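Local coordinates for protein cytochrome C (Marichromatium purpuratum 984, PDB 5LO9) that probably oxidises thiosulfate to tetrathionate, and can run the reverse reaction, passing electrons along its four covalently bound c-type hemes, at residues 432-440 and 493-501. Numbering follows the deposited sequence.
Sequences WGAGMHRVD and HASPFDLYG. With THJ (thiosulfate), chain J.
Beside the thiosulfate pocket, the loop leading into helix 439-449 docks on the C-terminal loop that follows helix 485-492, and Val439 N, in the first turn of that helix, gives Phe497 O a nearly straight hydrogen bond (2.9 Å, 177°) in the carbonyl plane. Next to it Asp498, its CG anti to the backbone N (chi1 -165°), sets both carboxylate oxygens near NE2 of His437, OD1 at 2.7 Å and OD2 at 2.8 Å. OD1 of Asp498 also accepts from ND1 of His493, met on the syn side but out of the carboxylate plane, while OD2 closes an Asx turn with Tyr500 N. Through its other ring nitrogen, ND1, His437 donates to Ala434 O, in the bend whose Gly435 N weakly reaches thiosulfate, so the buried imidazole sits between the thiosulfate-binding loop and the C-terminal one. Tyr500 sets its ring edge on the Trp432 indole face, planes 81° apart, while Glu474 and Gln477 hold the polar ends of Trp432 and Tyr500. Asp440 CB makes a CH-pi contact over the Phe497 face, its carboxylate nearly parallel to the ring, and Arg438 takes that carboxylate side-on through NE and NH2. An alanine in place of Arg438 is likely to leave the Asp440 carboxylate without its charged mate and less firmly held flat against Phe497. From the same guanidinium, NH1 donates to a water (3.0 Å) that in turn donates to OD1 of Asp498 (2.7 Å).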
loop_
_atom_site.group_PDB
_atom_site.type_symbol
_atom_site.label_atom_id
_atom_site.label_comp_id
_atom_site.label_asym_id
_atom_site.label_seq_id
_atom_site.Cartn_x
_atom_site.Cartn_y
_atom_site.Cartn_z
ATOM N N TRP A 432 0.967 -19.517 19.794
ATOM C CA TRP A 432 2.389 -19.833 19.874
ATOM C C TRP A 432 3.157 -19.406 18.633
ATOM O O TRP A 432 4.395 -19.500 18.625
ATOM C CB TRP A 432 2.589 -21.334 20.087
ATOM C CG TRP A 432 2.597 -21.804 21.523
ATOM C CD1 TRP A 432 1.634 -22.546 22.157
ATOM C CD2 TRP A 432 3.623 -21.586 22.479
ATOM N NE1 TRP A 432 2.007 -22.803 23.451
ATOM C CE2 TRP A 432 3.228 -22.223 23.672
ATOM C CE3 TRP A 432 4.838 -20.918 22.447
ATOM C CZ2 TRP A 432 4.002 -22.188 24.824
ATOM C CZ3 TRP A 432 5.611 -20.891 23.587
ATOM C CH2 TRP A 432 5.190 -21.520 24.759
ATOM N N GLY A 433 2.463 -18.945 17.596
ATOM C CA GLY A 433 3.140 -18.445 16.427
ATOM C C GLY A 433 3.315 -16.950 16.442
ATOM O O GLY A 433 4.028 -16.410 15.597
ATOM N N ALA A 434 2.685 -16.263 17.395
ATOM C CA ALA A 434 2.743 -14.801 17.432
ATOM C C ALA A 434 4.104 -14.319 17.915
ATOM O O ALA A 434 4.726 -14.932 18.791
ATOM C CB ALA A 434 1.659 -14.221 18.341
ATOM N N GLY A 435 4.571 -13.226 17.307
ATOM C CA GLY A 435 5.857 -12.663 17.651
ATOM C C GLY A 435 6.012 -12.374 19.127
ATOM O O GLY A 435 7.126 -12.469 19.667
ATOM N N MET A 436 4.920 -11.970 19.792
ATOM C CA MET A 436 4.959 -11.670 21.221
ATOM C C MET A 436 5.270 -12.901 22.097
ATOM O O MET A 436 5.620 -12.734 23.272
ATOM C CB MET A 436 3.613 -11.048 21.643
ATOM C CG MET A 436 3.616 -10.359 23.012
ATOM S SD MET A 436 4.729 -8.884 23.069
ATOM C CE MET A 436 3.658 -7.597 22.360
ATOM N N HIS A 437 5.167 -14.128 21.577
ATOM C CA HIS A 437 5.556 -15.297 22.365
ATOM C C HIS A 437 7.073 -15.411 22.509
ATOM O O HIS A 437 7.538 -16.217 23.312
ATOM C CB HIS A 437 4.967 -16.601 21.756
ATOM C CG HIS A 437 5.898 -17.329 20.828
ATOM N ND1 HIS A 437 5.963 -17.059 19.479
ATOM C CD2 HIS A 437 6.822 -18.299 21.060
ATOM C CE1 HIS A 437 6.881 -17.834 18.917
ATOM N NE2 HIS A 437 7.417 -18.595 19.853
ATOM N N ARG A 438 7.856 -14.643 21.764
ATOM C CA ARG A 438 9.310 -14.681 21.916
ATOM C C ARG A 438 9.737 -13.836 23.101
ATOM O O ARG A 438 9.132 -12.799 23.400
ATOM C CB ARG A 438 10.048 -14.149 20.680
ATOM C CG ARG A 438 10.093 -15.088 19.510
ATOM C CD ARG A 438 10.771 -14.476 18.341
ATOM N NE ARG A 438 12.184 -14.115 18.556
ATOM C CZ ARG A 438 13.233 -14.766 18.043
ATOM N NH1 ARG A 438 13.061 -15.846 17.281
ATOM N NH2 ARG A 438 14.473 -14.338 18.286
ATOM N N VAL A 439 10.817 -14.273 23.748
ATOM C CA VAL A 439 11.264 -13.624 24.969
ATOM C C VAL A 439 11.885 -12.276 24.653
ATOM O O VAL A 439 11.586 -11.280 25.317
ATOM C CB VAL A 439 12.239 -14.537 25.735
ATOM C CG1 VAL A 439 12.789 -13.832 26.927
ATOM C CG2 VAL A 439 11.525 -15.770 26.224
ATOM N N ASP A 440 12.711 -12.209 23.602
ATOM C CA ASP A 440 13.350 -10.942 23.224
ATOM C C ASP A 440 12.332 -9.919 22.757
ATOM O O ASP A 440 12.416 -8.743 23.130
ATOM C CB ASP A 440 14.425 -11.133 22.137
ATOM C CG ASP A 440 13.914 -11.842 20.865
ATOM O OD1 ASP A 440 14.687 -11.880 19.872
ATOM O OD2 ASP A 440 12.802 -12.428 20.863
ATOM N N HIS A 493 10.844 -22.710 15.584
ATOM C CA HIS A 493 11.098 -22.130 16.892
ATOM C C HIS A 493 12.525 -22.355 17.338
ATOM O O HIS A 493 12.809 -22.421 18.545
ATOM C CB HIS A 493 10.143 -22.706 17.911
ATOM C CG HIS A 493 8.705 -22.399 17.639
ATOM N ND1 HIS A 493 8.098 -21.220 18.033
ATOM C CD2 HIS A 493 7.747 -23.135 17.028
ATOM C CE1 HIS A 493 6.820 -21.258 17.689
ATOM N NE2 HIS A 493 6.584 -22.406 17.073
ATOM N N ALA A 494 13.430 -22.511 16.382
ATOM C CA ALA A 494 14.806 -22.866 16.712
ATOM C C ALA A 494 15.604 -21.593 17.009
ATOM O O ALA A 494 16.406 -21.107 16.208
ATOM C CB ALA A 494 15.412 -23.710 15.595
ATOM N N SER A 495 15.351 -21.040 18.191
ATOM C CA SER A 495 16.043 -19.858 18.689
ATOM C C SER A 495 16.215 -19.968 20.201
ATOM O O SER A 495 15.373 -20.574 20.883
ATOM C CB SER A 495 15.276 -18.572 18.362
ATOM O OG SER A 495 15.718 -17.495 19.194
ATOM N N PRO A 496 17.261 -19.357 20.765
ATOM C CA PRO A 496 17.404 -19.372 22.239
ATOM C C PRO A 496 16.336 -18.545 22.955
ATOM O O PRO A 496 16.185 -18.689 24.171
ATOM C CB PRO A 496 18.805 -18.774 22.472
ATOM C CG PRO A 496 19.507 -18.807 21.086
ATOM C CD PRO A 496 18.380 -18.668 20.089
ATOM N N PHE A 497 15.593 -17.691 22.242
ATOM C CA PHE A 497 14.578 -16.836 22.843
ATOM C C PHE A 497 13.172 -17.330 22.607
ATOM O O PHE A 497 12.238 -16.557 22.784
ATOM C CB PHE A 497 14.677 -15.413 22.302
ATOM C CG PHE A 497 16.047 -14.794 22.455
ATOM C CD1 PHE A 497 16.491 -14.353 23.690
ATOM C CD2 PHE A 497 16.876 -14.637 21.372
ATOM C CE1 PHE A 497 17.742 -13.803 23.835
ATOM C CE2 PHE A 497 18.124 -14.091 21.515
ATOM C CZ PHE A 497 18.555 -13.672 22.738
ATOM N N ASP A 498 13.006 -18.572 22.167
ATOM C CA ASP A 498 11.706 -19.173 21.846
ATOM C C ASP A 498 11.627 -20.423 22.721
ATOM O O ASP A 498 12.420 -21.360 22.561
ATOM C CB ASP A 498 11.588 -19.485 20.329
ATOM C CG ASP A 498 10.149 -19.752 19.885
ATOM O OD1 ASP A 498 9.712 -19.391 18.725
ATOM O OD2 ASP A 498 9.451 -20.338 20.743
ATOM N N LEU A 499 10.684 -20.442 23.651
ATOM C CA LEU A 499 10.590 -21.554 24.584
ATOM C C LEU A 499 9.667 -22.650 24.098
ATOM O O LEU A 499 9.471 -23.628 24.819
ATOM C CB LEU A 499 10.114 -21.087 25.964
ATOM C CG LEU A 499 10.837 -19.898 26.589
ATOM C CD1 LEU A 499 10.315 -19.621 28.017
ATOM C CD2 LEU A 499 12.306 -20.103 26.572
ATOM N N TYR A 500 9.093 -22.509 22.908
ATOM C CA TYR A 500 8.271 -23.570 22.346
ATOM C C TYR A 500 9.108 -24.835 22.242
ATOM O O TYR A 500 10.230 -24.811 21.724
ATOM C CB TYR A 500 7.734 -23.144 20.972
ATOM C CG TYR A 500 6.758 -24.105 20.339
ATOM C CD1 TYR A 500 5.385 -23.874 20.418
ATOM C CD2 TYR A 500 7.191 -25.258 19.684
ATOM C CE1 TYR A 500 4.453 -24.764 19.828
ATOM C CE2 TYR A 500 6.271 -26.148 19.079
ATOM C CZ TYR A 500 4.907 -25.897 19.157
ATOM O OH TYR A 500 3.990 -26.770 18.590
ATOM N N GLY A 501 8.578 -25.934 22.783
ATOM C CA GLY A 501 9.260 -27.202 22.772
ATOM C C GLY A 501 10.128 -27.489 23.982
ATOM O O GLY A 501 10.406 -28.666 24.259
HETATM S S1 THJ J . 2.423 -11.113 14.083
HETATM O O1 THJ J . 2.373 -11.559 12.649
HETATM O O2 THJ J . 3.815 -11.210 14.634
HETATM O O3 THJ J . 1.610 -12.063 14.879
HETATM S S2 THJ J . 1.661 -9.440 14.290
HETATM O O HOH W 1 8.425 -18.573 24.453
HETATM O O HOH W 2 10.770 -17.770 16.796
#